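Local coordinates for centrosomal protein of 104 kDa (Homo sapiens, PDB 5LPH) that is required for cilium formation and for the structural integrity of the ciliary tip, and interacts with tubulin and the kinase Nek1, at residues 134-146 / 164-178. Residues are numbered along the deposited sequence; the frame is centred on the assembly and turned at random.
Sequences TAHCVERTIPVLL and IQEMALFKEVKSLQI
Ile142 and Ile164 meet between two antiparallel helices of the HEAT-repeat TOG domain, 131-147 and 154-169. Residues 134-146 and 164-169 cross at -154°, with their axes 11.7 Å apart at closest approach. Ile142 CG1 lies anti to the backbone N (chi1 -175°), which sends CG1, and with it CD1, toward the other helix. The two side chains cross at about a right angle, and CD1 ends against Ile164. It lies 3.2 Å from Ile164 CG1 and also close to CG2 and CD1, tighter than usual van der Waals contact. Leu145 runs past Ile164 in the opposite direction, and Leu146 CD2 touches Ile164 CD1 at 3.7 Å. One turn on, the selenomethionine Met167 bends at chi3 (-65°) and brings CE to 3.9 Å from Ile142 CD1.

Val138 divides its two methyls. CG2 meets both methyls of Val173, in the short helix 171-174, and CG1 reaches Ile178 CG2 at 3.7 Å. Thr134 turns its methyl, not its hydroxyl, to this side: CG2 is 3.7 Å from Leu176 CD1 and packs against Val173 CG2 as well. Ala135 CB rests on Ile178 CD1 at 3.9 Å. Thr141 OG1 bonds back to Cys137 O in its own helix at 2.7 Å.

Helix 106-126 adds Ile120 against Met167 and Leu116 against Thr141. Helix 178-183 places Tyr182 against Ile142. The side-chain pairing is almost wholly apolar, with no polar bond between the segments, so shape and burial join helix 131-147 to the end of 154-169, the short helix 171-174 and the turn after it.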
loop_
_atom_site.group_PDB
_atom_site.type_symbol
_atom_site.label_atom_id
_atom_site.label_comp_id
_atom_site.label_asym_id
_atom_site.label_seq_id
_atom_site.Cartn_x
_atom_site.Cartn_y
_atom_site.Cartn_z
ATOM N N THR A 134 -9.115 12.022 -1.121
ATOM C CA THR A 134 -8.231 11.073 -1.798
ATOM C C THR A 134 -7.136 10.591 -0.854
ATOM O O THR A 134 -6.919 9.389 -0.715
ATOM C CB THR A 134 -7.604 11.679 -3.065
ATOM O OG1 THR A 134 -8.644 12.067 -3.969
ATOM C CG2 THR A 134 -6.702 10.672 -3.766
ATOM N N ALA A 135 -6.486 11.534 -0.178
ATOM C CA ALA A 135 -5.457 11.211 0.812
ATOM C C ALA A 135 -5.983 10.308 1.928
ATOM O O ALA A 135 -5.302 9.380 2.346
ATOM C CB ALA A 135 -4.862 12.485 1.397
ATOM N N HIS A 136 -7.188 10.592 2.414
ATOM C CA HIS A 136 -7.803 9.773 3.464
ATOM C C HIS A 136 -8.006 8.304 3.024
ATOM O O HIS A 136 -7.666 7.390 3.770
ATOM C CB HIS A 136 -9.124 10.393 3.933
ATOM C CG HIS A 136 -9.788 9.624 5.031
ATOM N ND1 HIS A 136 -9.408 9.727 6.352
ATOM C CD2 HIS A 136 -10.794 8.721 4.996
ATOM C CE1 HIS A 136 -10.159 8.927 7.087
ATOM N NE2 HIS A 136 -11.009 8.307 6.287
ATOM N N CYS A 137 -8.533 8.095 1.817
ATOM C CA CYS A 137 -8.687 6.747 1.256
ATOM C C CYS A 137 -7.366 5.995 1.209
ATOM O O CYS A 137 -7.270 4.842 1.636
ATOM C CB CYS A 137 -9.265 6.806 -0.156
ATOM S SG CYS A 137 -10.947 7.447 -0.233
ATOM N N VAL A 138 -6.343 6.679 0.709
ATOM C CA VAL A 138 -5.022 6.091 0.549
ATOM C C VAL A 138 -4.372 5.775 1.904
ATOM O O VAL A 138 -3.891 4.657 2.105
ATOM C CB VAL A 138 -4.125 7.003 -0.321
ATOM C CG1 VAL A 138 -2.679 6.542 -0.302
ATOM C CG2 VAL A 138 -4.645 7.024 -1.751
ATOM N N GLU A 139 -4.373 6.740 2.823
ATOM C CA GLU A 139 -3.705 6.575 4.129
ATOM C C GLU A 139 -4.324 5.489 5.011
ATOM O O GLU A 139 -3.615 4.826 5.763
ATOM C CB GLU A 139 -3.667 7.905 4.904
ATOM C CG GLU A 139 -2.784 8.972 4.266
ATOM C CD GLU A 139 -3.026 10.381 4.806
ATOM O OE1 GLU A 139 -4.194 10.722 5.094
ATOM O OE2 GLU A 139 -2.052 11.166 4.919
ATOM N N ARG A 140 -5.641 5.322 4.929
ATOM C CA ARG A 140 -6.343 4.308 5.723
ATOM C C ARG A 140 -6.268 2.892 5.158
ATOM O O ARG A 140 -6.482 1.947 5.914
ATOM C CB ARG A 140 -7.816 4.695 5.906
ATOM C CG ARG A 140 -8.059 5.999 6.657
ATOM C CD ARG A 140 -7.483 5.983 8.062
ATOM N NE ARG A 140 -8.122 4.992 8.927
ATOM C CZ ARG A 140 -7.627 4.545 10.085
ATOM N NH1 ARG A 140 -6.448 4.963 10.547
ATOM N NH2 ARG A 140 -8.317 3.659 10.792
ATOM N N THR A 141 -5.980 2.743 3.860
ATOM C CA THR A 141 -6.004 1.434 3.190
ATOM C C THR A 141 -4.643 0.881 2.786
ATOM O O THR A 141 -4.435 -0.328 2.895
ATOM C CB THR A 141 -6.902 1.451 1.941
ATOM O OG1 THR A 141 -6.413 2.407 0.997
ATOM C CG2 THR A 141 -8.332 1.787 2.323
ATOM N N ILE A 142 -3.723 1.731 2.322
ATOM C CA ILE A 142 -2.444 1.229 1.786
ATOM C C ILE A 142 -1.602 0.453 2.815
ATOM O O ILE A 142 -1.070 -0.603 2.473
ATOM C CB ILE A 142 -1.595 2.319 1.032
ATOM C CG1 ILE A 142 -0.328 1.737 0.392
ATOM C CG2 ILE A 142 -1.041 3.414 1.928
ATOM C CD1 ILE A 142 -0.562 0.645 -0.607
ATOM N N PRO A 143 -1.502 0.941 4.074
ATOM C CA PRO A 143 -0.720 0.173 5.057
ATOM C C PRO A 143 -1.290 -1.224 5.349
ATOM O O PRO A 143 -0.532 -2.171 5.549
ATOM C CB PRO A 143 -0.773 1.050 6.320
ATOM C CG PRO A 143 -1.176 2.402 5.845
ATOM C CD PRO A 143 -2.106 2.129 4.704
ATOM N N VAL A 144 -2.613 -1.337 5.349
ATOM C CA VAL A 144 -3.280 -2.614 5.584
ATOM C C VAL A 144 -3.101 -3.518 4.363
ATOM O O VAL A 144 -2.922 -4.731 4.493
ATOM C CB VAL A 144 -4.780 -2.419 5.889
ATOM C CG1 VAL A 144 -5.445 -3.755 6.170
ATOM C CG2 VAL A 144 -4.957 -1.494 7.089
ATOM N N LEU A 145 -3.142 -2.916 3.180
ATOM C CA LEU A 145 -2.912 -3.640 1.938
ATOM C C LEU A 145 -1.471 -4.152 1.820
ATOM O O LEU A 145 -1.249 -5.243 1.291
ATOM C CB LEU A 145 -3.280 -2.753 0.750
ATOM C CG LEU A 145 -3.645 -3.404 -0.580
ATOM C CD1 LEU A 145 -4.612 -4.574 -0.455
ATOM C CD2 LEU A 145 -4.247 -2.347 -1.481
ATOM N N LEU A 146 -0.506 -3.381 2.331
ATOM C CA LEU A 146 0.900 -3.824 2.385
ATOM C C LEU A 146 1.112 -5.040 3.283
ATOM O O LEU A 146 1.957 -5.872 2.973
ATOM C CB LEU A 146 1.850 -2.704 2.834
ATOM C CG LEU A 146 2.358 -1.732 1.767
ATOM C CD1 LEU A 146 3.083 -0.583 2.459
ATOM C CD2 LEU A 146 3.272 -2.418 0.756
ATOM N N ILE A 164 -1.649 -1.937 -5.390
ATOM C CA ILE A 164 -0.855 -0.827 -4.846
ATOM C C ILE A 164 -0.168 -0.059 -5.984
ATOM O O ILE A 164 -0.185 1.174 -6.017
ATOM C CB ILE A 164 0.186 -1.324 -3.812
ATOM C CG1 ILE A 164 -0.528 -1.886 -2.576
ATOM C CG2 ILE A 164 1.132 -0.194 -3.397
ATOM C CD1 ILE A 164 0.369 -2.571 -1.565
ATOM N N GLN A 165 0.401 -0.810 -6.922
ATOM C CA GLN A 165 1.014 -0.260 -8.138
ATOM C C GLN A 165 -0.009 0.499 -9.000
ATOM O O GLN A 165 0.275 1.590 -9.492
ATOM C CB GLN A 165 1.691 -1.391 -8.908
ATOM C CG GLN A 165 2.937 -1.051 -9.708
ATOM C CD GLN A 165 3.533 -2.284 -10.371
ATOM O OE1 GLN A 165 3.627 -3.354 -9.751
ATOM N NE2 GLN A 165 3.948 -2.146 -11.624
ATOM N N GLU A 166 -1.208 -0.067 -9.130
ATOM C CA GLU A 166 -2.323 0.559 -9.848
ATOM C C GLU A 166 -2.736 1.904 -9.225
ATOM O O GLU A 166 -2.930 2.885 -9.946
ATOM C CB GLU A 166 -3.521 -0.398 -9.874
ATOM C CG GLU A 166 -4.493 -0.188 -11.020
ATOM C CD GLU A 166 -5.627 -1.202 -11.020
ATOM O OE1 GLU A 166 -5.405 -2.376 -10.624
ATOM O OE2 GLU A 166 -6.751 -0.820 -11.421
HETATM N N MSE A 167 -2.862 1.948 -7.897
HETATM C CA MSE A 167 -3.237 3.184 -7.189
HETATM C C MSE A 167 -2.129 4.204 -7.234
HETATM O O MSE A 167 -2.397 5.385 -7.442
HETATM C CB MSE A 167 -3.589 2.996 -5.708
HETATM C CG MSE A 167 -4.927 2.392 -5.328
HETATM SE SE MSE A 167 -5.204 2.902 -3.428
HETATM C CE MSE A 167 -3.728 1.916 -2.563
ATOM N N ALA A 168 -0.882 3.769 -7.053
ATOM C CA ALA A 168 0.277 4.670 -7.112
ATOM C C ALA A 168 0.387 5.466 -8.421
ATOM O O ALA A 168 0.956 6.566 -8.426
ATOM C CB ALA A 168 1.564 3.900 -6.859
ATOM N N LEU A 169 -0.145 4.905 -9.512
ATOM C CA LEU A 169 -0.118 5.541 -10.833
ATOM C C LEU A 169 -1.431 6.236 -11.266
ATOM O O LEU A 169 -1.434 6.920 -12.290
ATOM C CB LEU A 169 0.345 4.515 -11.888
ATOM C CG LEU A 169 1.844 4.151 -11.789
ATOM C CD1 LEU A 169 2.238 2.736 -12.228
ATOM C CD2 LEU A 169 2.640 5.201 -12.552
ATOM N N PHE A 170 -2.521 6.090 -10.506
ATOM C CA PHE A 170 -3.714 6.935 -10.707
ATOM C C PHE A 170 -3.319 8.400 -10.509
ATOM O O PHE A 170 -2.663 8.746 -9.523
ATOM C CB PHE A 170 -4.855 6.620 -9.707
ATOM C CG PHE A 170 -5.549 5.261 -9.899
ATOM C CD1 PHE A 170 -5.589 4.549 -11.124
ATOM C CD2 PHE A 170 -6.204 4.694 -8.806
ATOM C CE1 PHE A 170 -6.244 3.313 -11.206
ATOM C CE2 PHE A 170 -6.847 3.468 -8.887
ATOM C CZ PHE A 170 -6.872 2.778 -10.088
ATOM N N LYS A 171 -3.749 9.249 -11.438
ATOM C CA LYS A 171 -3.300 10.650 -11.525
ATOM C C LYS A 171 -3.426 11.410 -10.193
ATOM O O LYS A 171 -2.456 12.018 -9.709
ATOM C CB LYS A 171 -4.081 11.362 -12.653
ATOM C CG LYS A 171 -3.825 10.784 -14.044
ATOM C CD LYS A 171 -4.489 11.604 -15.137
ATOM C CE LYS A 171 -4.172 11.034 -16.514
ATOM N NZ LYS A 171 -4.799 11.831 -17.605
ATOM N N GLU A 172 -4.598 11.302 -9.575
ATOM C CA GLU A 172 -4.893 12.020 -8.331
ATOM C C GLU A 172 -4.035 11.548 -7.153
ATOM O O GLU A 172 -3.633 12.354 -6.311
ATOM C CB GLU A 172 -6.372 11.890 -7.949
ATOM C CG GLU A 172 -7.386 12.281 -9.004
ATOM C CD GLU A 172 -7.906 11.107 -9.833
ATOM O OE1 GLU A 172 -7.139 10.151 -10.098
ATOM O OE2 GLU A 172 -9.090 11.145 -10.224
ATOM N N VAL A 173 -3.755 10.248 -7.099
ATOM C CA VAL A 173 -2.953 9.665 -6.017
ATOM C C VAL A 173 -1.457 9.901 -6.228
ATOM O O VAL A 173 -0.733 10.171 -5.263
ATOM C CB VAL A 173 -3.244 8.154 -5.865
ATOM C CG1 VAL A 173 -2.327 7.508 -4.828
ATOM C CG2 VAL A 173 -4.704 7.950 -5.490
ATOM N N LYS A 174 -1.001 9.770 -7.477
ATOM C CA LYS A 174 0.395 10.047 -7.852
ATOM C C LYS A 174 0.847 11.449 -7.424
ATOM O O LYS A 174 1.970 11.616 -6.954
ATOM C CB LYS A 174 0.594 9.878 -9.370
ATOM C CG LYS A 174 2.032 10.094 -9.826
ATOM C CD LYS A 174 2.284 9.869 -11.309
ATOM C CE LYS A 174 3.432 10.735 -11.801
ATOM N NZ LYS A 174 3.613 10.728 -13.274
ATOM N N SER A 175 -0.034 12.438 -7.589
ATOM C CA SER A 175 0.236 13.831 -7.190
ATOM C C SER A 175 0.516 14.034 -5.695
ATOM O O SER A 175 1.248 14.951 -5.328
ATOM C CB SER A 175 -0.942 14.730 -7.579
ATOM O OG SER A 175 -1.325 14.527 -8.929
ATOM N N LEU A 176 -0.074 13.197 -4.844
ATOM C CA LEU A 176 0.065 13.325 -3.386
ATOM C C LEU A 176 1.382 12.816 -2.814
ATOM O O LEU A 176 1.715 13.150 -1.674
ATOM C CB LEU A 176 -1.079 12.599 -2.675
ATOM C CG LEU A 176 -2.487 13.132 -2.950
ATOM C CD1 LEU A 176 -3.533 12.094 -2.576
ATOM C CD2 LEU A 176 -2.720 14.432 -2.195
ATOM N N GLN A 177 2.099 11.984 -3.575
ATOM C CA GLN A 177 3.399 11.430 -3.161
ATOM C C GLN A 177 3.363 10.568 -1.888
ATOM O O GLN A 177 4.379 10.414 -1.198
ATOM C CB GLN A 177 4.445 12.547 -2.997
ATOM C CG GLN A 177 4.581 13.475 -4.193
ATOM C CD GLN A 177 5.670 14.522 -4.006
ATOM O OE1 GLN A 177 6.414 14.501 -3.019
ATOM N NE2 GLN A 177 5.763 15.451 -4.955
ATOM N N ILE A 178 2.211 9.971 -1.603
ATOM C CA ILE A 178 2.001 9.244 -0.350
ATOM C C ILE A 178 2.565 7.820 -0.417
ATOM O O ILE A 178 3.241 7.380 0.516
ATOM C CB ILE A 178 0.497 9.214 0.024
ATOM C CG1 ILE A 178 0.010 10.631 0.354
ATOM C CG2 ILE A 178 0.238 8.294 1.209
ATOM C CD1 ILE A 178 -1.493 10.785 0.292
#